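Local coordinates for protein transcriptional regulator, Crp/Fnr family (Eubacterium rectale ATCC 33656, PDB 3DV8) that probably regulates transcription as a Crp/Fnr-family dimer that joins a cyclic nucleotide-binding domain to a DNA-binding helix-turn-helix domain, at residues N12-N15 against T16-K20; Y124-E127 against L128-T131; V136-L139 against I140-M144; T187-L190 against R191-Q194. All coordinates share one frame; numbering follows the deposited sequence. Where two conformers were deposited one is given.

Contact 1 (N12-N15 against T16-K20)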
# COMPACT_ATOMS: atom_id res chain seq x y z
N ASN A 12 7.67 27.85 1.44
CA ASN A 12 7.11 28.98 2.21
C ASN A 12 7.02 28.67 3.71
O ASN A 12 7.06 29.59 4.52
CB ASN A 12 5.73 29.38 1.69
CG ASN A 12 5.79 29.93 0.28
OD1 ASN A 12 5.35 29.28 -0.67
ND2 ASN A 12 6.38 31.11 0.14
N ASP A 13 6.90 27.39 4.05
CA ASP A 13 6.87 26.92 5.44
C ASP A 13 8.28 26.79 6.07
O ASP A 13 8.40 26.79 7.30
CB ASP A 13 6.10 25.59 5.55
CG ASP A 13 4.64 25.70 5.07
OD1 ASP A 13 3.93 26.64 5.50
OD2 ASP A 13 4.20 24.83 4.27
N LEU A 14 9.34 26.68 5.25
CA LEU A 14 10.73 26.58 5.76
C LEU A 14 11.27 27.92 6.26
O LEU A 14 10.88 28.98 5.77
CB LEU A 14 11.70 26.07 4.67
CG LEU A 14 11.50 24.67 4.08
CD1 LEU A 14 12.59 24.42 3.05
CD2 LEU A 14 11.52 23.58 5.15
N ASN A 15 12.19 27.87 7.24
CA ASN A 15 12.88 29.07 7.77
C ASN A 15 14.12 29.40 6.91
O ASN A 15 14.41 28.67 5.96
CB ASN A 15 13.20 28.95 9.28
CG ASN A 15 14.11 27.77 9.64
OD1 ASN A 15 14.99 27.37 8.88
ND2 ASN A 15 13.92 27.24 10.83
N THR A 16 14.83 30.48 7.23
CA THR A 16 16.05 30.88 6.50
C THR A 16 17.12 29.78 6.50
O THR A 16 17.63 29.42 5.44
CB THR A 16 16.67 32.19 7.09
OG1 THR A 16 15.73 33.26 6.96
CG2 THR A 16 17.96 32.58 6.37
N ALA A 17 17.43 29.25 7.69
CA ALA A 17 18.43 28.19 7.86
C ALA A 17 18.10 26.93 7.04
O ALA A 17 18.99 26.38 6.39
CB ALA A 17 18.61 27.84 9.35
N GLN A 18 16.84 26.50 7.07
CA GLN A 18 16.36 25.33 6.29
C GLN A 18 16.37 25.59 4.78
O GLN A 18 16.77 24.72 4.01
CB GLN A 18 14.94 24.95 6.72
CG GLN A 18 14.87 24.34 8.13
CD GLN A 18 13.48 24.37 8.74
OE1 GLN A 18 12.61 25.13 8.32
NE2 GLN A 18 13.28 23.54 9.75
N LYS A 19 15.90 26.78 4.38
CA LYS A 19 15.91 27.23 2.98
C LYS A 19 17.33 27.25 2.40
O LYS A 19 17.53 26.85 1.26
CB LYS A 19 15.31 28.65 2.82
CG LYS A 19 13.79 28.73 2.81
CD LYS A 19 13.35 30.19 2.85
CE LYS A 19 11.85 30.35 2.71
NZ LYS A 19 11.43 31.77 2.89
N LYS A 20 18.30 27.70 3.20
CA LYS A 20 19.70 27.79 2.77
C LYS A 20 20.38 26.42 2.64
O LYS A 20 21.14 26.19 1.69
CB LYS A 20 20.51 28.65 3.73
CG LYS A 20 21.72 29.25 3.07
CD LYS A 20 22.86 29.50 4.01
CE LYS A 20 23.93 30.28 3.28
NZ LYS A 20 25.23 30.01 3.84
O HOH W 1 9.04 31.90 4.25
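A capping box made by Asn-15 and Gln-18 starts helix 16-23. Each side chain accepts from the other residue's backbone: Gln-18 N donates to Asn-15 OD1 at 2.7 Å, nearly head-on to the amide C=O, and Asn-15 N donates to Gln-18 OE1 at 3.0 Å in an almost straight bond (172° at the hydrogen). Asn-15 can turn back over the first turn because its CG sits between the backbone N and the carbonyl carbon (chi1 60°). The two side chains run at about a right angle to each other, yet their amide planes are only 25° apart, so the flat ends stack. With an alanine here in place of Gln-18, Asn-15 N would probably lose its acceptor in the box, and the Asn-15 amide would be freer to turn without its stacking partner. The first regular helix bond follows from Lys-19 N to Asn-15 O (2.9 Å). The extended Lys-19 chain passes alongside Leu-14, CG 3.9 Å from Leu-14 CB, and a water links its end back to the loop, 2.8 Å from Lys-19 NZ and 3.1 Å from Asn-12 O. Leu-14 packs on Phe-8 and Lys-19 on Trp-11, both in the N-terminal loop, while Gln-18 reaches Ser-118, at the junction between helices 108-117 and 119-145.

Contact 2 (Y124-E127 against L128-T131)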
# COMPACT_ATOMS: atom_id res chain seq x y z
N TYR A 124 4.63 17.25 6.56
CA TYR A 124 4.60 17.29 5.10
C TYR A 124 5.00 15.92 4.50
O TYR A 124 4.39 15.46 3.54
CB TYR A 124 5.47 18.43 4.55
CG TYR A 124 5.36 18.52 3.05
CD1 TYR A 124 4.25 19.14 2.45
CD2 TYR A 124 6.34 17.93 2.22
CE1 TYR A 124 4.13 19.20 1.06
CE2 TYR A 124 6.22 17.98 0.84
CZ TYR A 124 5.11 18.62 0.26
OH TYR A 124 5.00 18.67 -1.10
N THR A 125 6.02 15.28 5.09
CA THR A 125 6.47 13.96 4.65
C THR A 125 5.38 12.89 4.88
O THR A 125 5.26 11.97 4.06
CB THR A 125 7.81 13.56 5.30
OG1 THR A 125 8.76 14.61 5.09
CG2 THR A 125 8.36 12.29 4.69
N ASN A 126 4.59 13.03 5.96
CA ASN A 126 3.41 12.17 6.23
C ASN A 126 2.40 12.26 5.10
O ASN A 126 1.94 11.24 4.59
CB ASN A 126 2.67 12.54 7.53
CG ASN A 126 3.34 12.00 8.76
OD1 ASN A 126 3.31 10.80 9.00
ND2 ASN A 126 3.90 12.88 9.58
N GLU A 127 2.06 13.50 4.75
CA GLU A 127 1.12 13.79 3.65
C GLU A 127 1.63 13.25 2.31
O GLU A 127 0.83 12.79 1.49
CB GLU A 127 0.77 15.29 3.56
CG GLU A 127 0.11 15.91 4.83
CD GLU A 127 -1.16 15.20 5.36
OE1 GLU A 127 -1.89 14.56 4.56
OE2 GLU A 127 -1.45 15.31 6.58
N LEU A 128 2.94 13.28 2.12
CA LEU A 128 3.58 12.75 0.91
C LEU A 128 3.45 11.21 0.92
O LEU A 128 3.06 10.63 -0.09
CB LEU A 128 5.04 13.22 0.83
CG LEU A 128 5.76 13.14 -0.51
CD1 LEU A 128 5.02 13.96 -1.58
CD2 LEU A 128 7.19 13.63 -0.32
N MSE A 129 3.77 10.57 2.06
CA MSE A 129 3.56 9.11 2.24
C MSE A 129 2.11 8.67 2.07
O MSE A 129 1.86 7.67 1.41
CB MSE A 129 4.03 8.57 3.61
CG MSE A 129 5.26 7.69 3.58
SE MSE A 129 5.30 6.59 5.17
CE MSE A 129 5.26 7.93 6.44
N ALA A 130 1.19 9.38 2.72
CA ALA A 130 -0.25 9.11 2.64
C ALA A 130 -0.75 9.12 1.19
O ALA A 130 -1.54 8.25 0.81
CB ALA A 130 -1.04 10.11 3.50
N THR A 131 -0.28 10.08 0.38
CA THR A 131 -0.61 10.17 -1.06
C THR A 131 -0.18 8.91 -1.81
O THR A 131 -0.96 8.33 -2.56
CB THR A 131 0.09 11.39 -1.73
OG1 THR A 131 -0.24 12.58 -1.02
CG2 THR A 131 -0.34 11.54 -3.19
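Leu-128 and Glu-127 sit at the middle of this double turn of helix 119-145, and each meets the other half of the contact chiefly through the backbone. Leu-128 N donates to Tyr-124 O at 3.0 Å, and its CB lies 3.5 Å from Thr-125 O, over the preceding turn. With CG anti to the backbone N (chi1 -162°), the isobutyl group leaves the helix on the flank where Leu-128 and Tyr-124 both pack on Met-77 of strand 77-78. Glu-127 contributes a carbonyl gripped twice by one residue. Thr-131 OG1 donates to Glu-127 O at 2.7 Å from slightly out of the carbonyl plane, whereas Thr-131 N, at 3.1 Å from the same oxygen, stands well above that plane. The threonine hydroxyl can reach back because OG1 lies beside its own backbone N (chi1 -54°). Between these bonds, Met-129 N, of a selenomethionine, reaches Thr-125 O (2.9 Å) and Ala-130 N reaches Asn-126 O (2.7 Å).

The bent Glu-127 side chain turns to the second subunit, where OE1 is hydrogen-bonded to Ser-88 OG of that chain; Asn-126 ND2 likewise bonds Ala-122 O of the second subunit, and Met-129 packs on its Asn-126. The long helix thus serves as the dimer helix familiar in Crp relatives. The chemistry implies a division of labour: backbone bonds, reinforced by one threonine hydroxyl, hold the helix itself, while the polar ends of Glu-127 and Asn-126 bond to the second subunit.

Contact 3 (V136-L139 against I140-M144)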
# COMPACT_ATOMS: atom_id res chain seq x y z
N VAL A 136 -1.12 3.34 -3.99
CA VAL A 136 -0.98 1.89 -3.85
C VAL A 136 -2.30 1.21 -3.42
O VAL A 136 -2.56 0.07 -3.81
CB VAL A 136 0.21 1.53 -2.92
CG1 VAL A 136 0.21 0.08 -2.58
CG2 VAL A 136 1.54 1.95 -3.58
N MSE A 137 -3.12 1.89 -2.62
CA MSE A 137 -4.44 1.33 -2.23
C MSE A 137 -5.45 1.32 -3.38
O MSE A 137 -6.30 0.42 -3.41
CB MSE A 137 -5.01 2.04 -1.00
CG MSE A 137 -4.24 1.73 0.28
SE MSE A 137 -4.62 -0.02 0.99
CE MSE A 137 -3.60 -0.99 -0.11
N TRP A 138 -5.38 2.31 -4.28
CA TRP A 138 -6.19 2.31 -5.50
C TRP A 138 -5.76 1.12 -6.38
O TRP A 138 -6.61 0.48 -7.00
CB TRP A 138 -6.09 3.63 -6.28
CG TRP A 138 -6.65 3.54 -7.68
CD1 TRP A 138 -7.98 3.56 -8.05
CD2 TRP A 138 -5.90 3.37 -8.89
NE1 TRP A 138 -8.09 3.42 -9.42
CE2 TRP A 138 -6.83 3.30 -9.96
CE3 TRP A 138 -4.52 3.27 -9.18
CZ2 TRP A 138 -6.43 3.15 -11.31
CZ3 TRP A 138 -4.11 3.11 -10.52
CH2 TRP A 138 -5.07 3.05 -11.57
N LEU A 139 -4.44 0.83 -6.40
CA LEU A 139 -3.90 -0.30 -7.12
C LEU A 139 -4.41 -1.64 -6.57
O LEU A 139 -4.78 -2.50 -7.37
CB LEU A 139 -2.36 -0.27 -7.16
CG LEU A 139 -1.65 -1.33 -8.00
CD1 LEU A 139 -2.14 -1.36 -9.43
CD2 LEU A 139 -0.18 -1.09 -7.98
N ILE A 140 -4.44 -1.83 -5.24
CA ILE A 140 -5.00 -3.08 -4.66
C ILE A 140 -6.46 -3.24 -5.08
O ILE A 140 -6.85 -4.31 -5.54
CB ILE A 140 -4.88 -3.21 -3.10
CG1 ILE A 140 -3.42 -3.41 -2.69
CG2 ILE A 140 -5.70 -4.40 -2.56
CD1 ILE A 140 -3.23 -4.00 -1.24
N GLU A 141 -7.24 -2.16 -4.94
CA GLU A 141 -8.65 -2.11 -5.35
C GLU A 141 -8.84 -2.46 -6.84
O GLU A 141 -9.78 -3.21 -7.17
CB GLU A 141 -9.29 -0.75 -5.01
CG GLU A 141 -9.48 -0.53 -3.48
CD GLU A 141 -9.84 0.92 -3.07
OE1 GLU A 141 -9.99 1.81 -3.93
OE2 GLU A 141 -9.98 1.15 -1.84
N GLN A 142 -7.92 -1.98 -7.70
CA GLN A 142 -7.97 -2.24 -9.14
C GLN A 142 -7.63 -3.71 -9.41
O GLN A 142 -8.38 -4.41 -10.09
CB GLN A 142 -7.04 -1.31 -9.96
CG GLN A 142 -7.45 -1.20 -11.44
CD GLN A 142 -6.37 -0.64 -12.39
OE1 GLN A 142 -5.24 -1.14 -12.46
NE2 GLN A 142 -6.75 0.36 -13.18
N ILE A 143 -6.51 -4.19 -8.85
CA ILE A 143 -6.05 -5.60 -9.00
C ILE A 143 -7.09 -6.64 -8.56
O ILE A 143 -7.32 -7.63 -9.26
CB ILE A 143 -4.76 -5.86 -8.18
CG1 ILE A 143 -3.56 -5.13 -8.78
CG2 ILE A 143 -4.41 -7.34 -8.13
CD1 ILE A 143 -2.39 -5.05 -7.81
N MSE A 144 -7.70 -6.41 -7.40
CA MSE A 144 -8.66 -7.35 -6.81
C MSE A 144 -10.04 -7.35 -7.46
O MSE A 144 -10.55 -8.40 -7.85
CB MSE A 144 -8.83 -7.06 -5.31
CG MSE A 144 -7.58 -7.24 -4.47
SE MSE A 144 -7.10 -9.08 -4.19
CE MSE A 144 -6.37 -9.61 -5.88
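Four successive backbone bonds of regular helix join the halves, from Ile-140 N to Val-136 O (3.0 Å) through to Ile-143 N to Leu-139 O (2.8 Å), the last almost straight at 174°. Around this frame the side chains pair three or four residues apart. Met-137, a selenomethionine, bends at both chi2 (-76°) and chi3, which curls its CE back beside Ile-140, 3.5 Å from CG1. The two side chains lie alongside each other, pointing the same way. Leu-139 meets Ile-143 at an oblique crossing, with Leu-139 CG 3.8 Å from Ile-143 CD1, and the pair faces strand 66-72, Leu-139 on Leu-69 and Ile-143 on Ile-67. Glu-141 runs extended past the previous turn, CG 3.3 Å from Met-137 O. An alanine in place of Glu-141 would probably lose the packing of CG and the carboxylate along Met-137 O, and with it the negative charge on that side. Gln-142 NE2 lies oblique to the Trp-138 indole in the conformer described, a doubtful detail since two were deposited; its OE1 is hydrogen-bonded to Arg-151 NE. Val-136 and Met-137 pack on Met-137 and Val-136 of the second subunit, and Ile-143 and Met-144 meet their exchanged counterparts too. The chemistry is that of a dimer helix: apolar branches meet the strand and the partner subunit, while the Gln-142 amide is bonded to helix 148-163.

Contact 4 (T187-L190 against R191-Q194)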
# COMPACT_ATOMS: atom_id res chain seq x y z
N THR A 187 -1.02 -9.71 -25.34
CA THR A 187 -1.21 -9.87 -26.80
C THR A 187 -2.57 -10.48 -27.14
O THR A 187 -3.25 -10.00 -28.05
CB THR A 187 -0.11 -10.74 -27.43
OG1 THR A 187 1.16 -10.22 -27.06
CG2 THR A 187 -0.23 -10.77 -28.95
N ARG A 188 -2.97 -11.51 -26.38
CA ARG A 188 -4.27 -12.20 -26.54
C ARG A 188 -5.42 -11.19 -26.33
O ARG A 188 -6.38 -11.16 -27.11
CB ARG A 188 -4.45 -13.31 -25.49
CG ARG A 188 -5.10 -14.61 -25.99
CD ARG A 188 -4.05 -15.71 -26.20
NE ARG A 188 -3.46 -16.12 -24.91
CZ ARG A 188 -2.44 -16.97 -24.73
NH1 ARG A 188 -1.82 -17.55 -25.77
NH2 ARG A 188 -2.00 -17.22 -23.48
N MSE A 189 -5.27 -10.37 -25.27
CA MSE A 189 -6.24 -9.34 -24.88
C MSE A 189 -6.36 -8.22 -25.90
O MSE A 189 -7.48 -7.76 -26.15
CB MSE A 189 -5.86 -8.73 -23.52
CG MSE A 189 -6.94 -7.87 -22.89
SE MSE A 189 -8.49 -8.95 -22.39
CE MSE A 189 -7.70 -10.07 -20.97
N LEU A 190 -5.23 -7.76 -26.43
CA LEU A 190 -5.21 -6.70 -27.45
C LEU A 190 -5.86 -7.19 -28.76
O LEU A 190 -6.57 -6.43 -29.42
CB LEU A 190 -3.79 -6.16 -27.67
CG LEU A 190 -3.15 -5.43 -26.48
CD1 LEU A 190 -1.65 -5.25 -26.70
CD2 LEU A 190 -3.83 -4.08 -26.14
N ARG A 191 -5.64 -8.46 -29.10
CA ARG A 191 -6.26 -9.09 -30.29
C ARG A 191 -7.78 -9.27 -30.14
O ARG A 191 -8.51 -9.17 -31.13
CB ARG A 191 -5.55 -10.39 -30.65
CG ARG A 191 -4.17 -10.14 -31.21
CD ARG A 191 -3.39 -11.42 -31.34
NE ARG A 191 -2.13 -11.23 -32.07
CZ ARG A 191 -1.22 -12.18 -32.28
NH1 ARG A 191 -1.39 -13.43 -31.82
NH2 ARG A 191 -0.11 -11.87 -32.96
N TYR A 192 -8.23 -9.54 -28.91
CA TYR A 192 -9.67 -9.57 -28.58
C TYR A 192 -10.27 -8.15 -28.74
O TYR A 192 -11.38 -8.00 -29.26
CB TYR A 192 -9.91 -10.12 -27.16
CG TYR A 192 -11.27 -9.84 -26.58
CD1 TYR A 192 -12.43 -10.44 -27.10
CD2 TYR A 192 -11.42 -8.97 -25.49
CE1 TYR A 192 -13.71 -10.16 -26.56
CE2 TYR A 192 -12.69 -8.68 -24.94
CZ TYR A 192 -13.82 -9.28 -25.48
OH TYR A 192 -15.04 -8.99 -24.93
N PHE A 193 -9.53 -7.14 -28.29
CA PHE A 193 -9.89 -5.71 -28.44
C PHE A 193 -9.96 -5.31 -29.92
O PHE A 193 -10.88 -4.58 -30.31
CB PHE A 193 -8.89 -4.80 -27.68
CG PHE A 193 -9.13 -4.69 -26.18
CD1 PHE A 193 -9.71 -5.72 -25.42
CD2 PHE A 193 -8.67 -3.54 -25.51
CE1 PHE A 193 -9.89 -5.58 -24.04
CE2 PHE A 193 -8.84 -3.40 -24.12
CZ PHE A 193 -9.45 -4.41 -23.39
N GLN A 194 -9.00 -5.80 -30.72
CA GLN A 194 -8.98 -5.54 -32.17
C GLN A 194 -10.16 -6.20 -32.89
O GLN A 194 -10.77 -5.58 -33.76
CB GLN A 194 -7.65 -5.96 -32.84
CG GLN A 194 -7.51 -5.45 -34.30
CD GLN A 194 -6.18 -5.79 -34.95
OE1 GLN A 194 -5.64 -4.99 -35.71
NE2 GLN A 194 -5.65 -6.96 -34.67
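The Arg-191 guanidinium carries the Thr-187 methyl on one face: CG2 stands over its centre, 3.7 Å from CZ. The Tyr-192 ring has Met-189 O at its edge, near the ring plane, 4.2 Å from CD2, and the Phe-193 ring receives Tyr-192 CD2 at its own edge. Met-189, a selenomethionine, serves both aromatics as a Met-aromatic contact. Its SE is 5.1 Å from the Phe-193 ring centroid. From that of Tyr-192 the same atom is 5.5 Å away, and it lies oblique to each ring. Bends at chi2 and chi3 bring the selenium round to the rings, while Met-189 CG lies 3.9 Å from Phe-193 CE1. Arg-191 runs straight from CG to NE beside Thr-187, in the same direction, and the backbone joins the pair through Arg-191 N and Thr-187 O (3.0 Å).

The Thr-187 hydroxyl is engaged elsewhere, by His-172 ND1. Leu-190 packs on Ile-175 of helix 172-179, and Phe-193 on Val-152, Leu-214 and Leu-217. Helix 183-195 follows helix 172-179 as the second of the helix-turn-helix, and probably corresponds to the recognition helix of Crp relatives. The chemistry implies a two-sided helix: Leu-190, Met-189 and Phe-193 pack into the domain, while the exposed Arg-191 and Arg-188, the latter already in a salt bridge with Glu-184, could perhaps meet DNA, as in relatives.

Overall arrangement
The four contacts trace one chain from its rim to its far end, and each is local: contact 1 joins a loop to the start of helix 16-23, and the others lie within one helix each. Contact 1 is a surface cap, chiefly polar, with Leu-14 as its buried apolar member; side-chain amides there take up backbone N-H groups. Contacts 2 and 3 are buried and share helix 119-145; both touch the second subunit, the former through polar ends as well as packing, the latter through apolar branches. Contact 4, partly buried, mixes aromatic packing inward with exposed arginines in the helix-turn-helix domain. Regular backbone bonding runs through contacts 2 to 4, whereas contact 1 depends on side-chain acceptors.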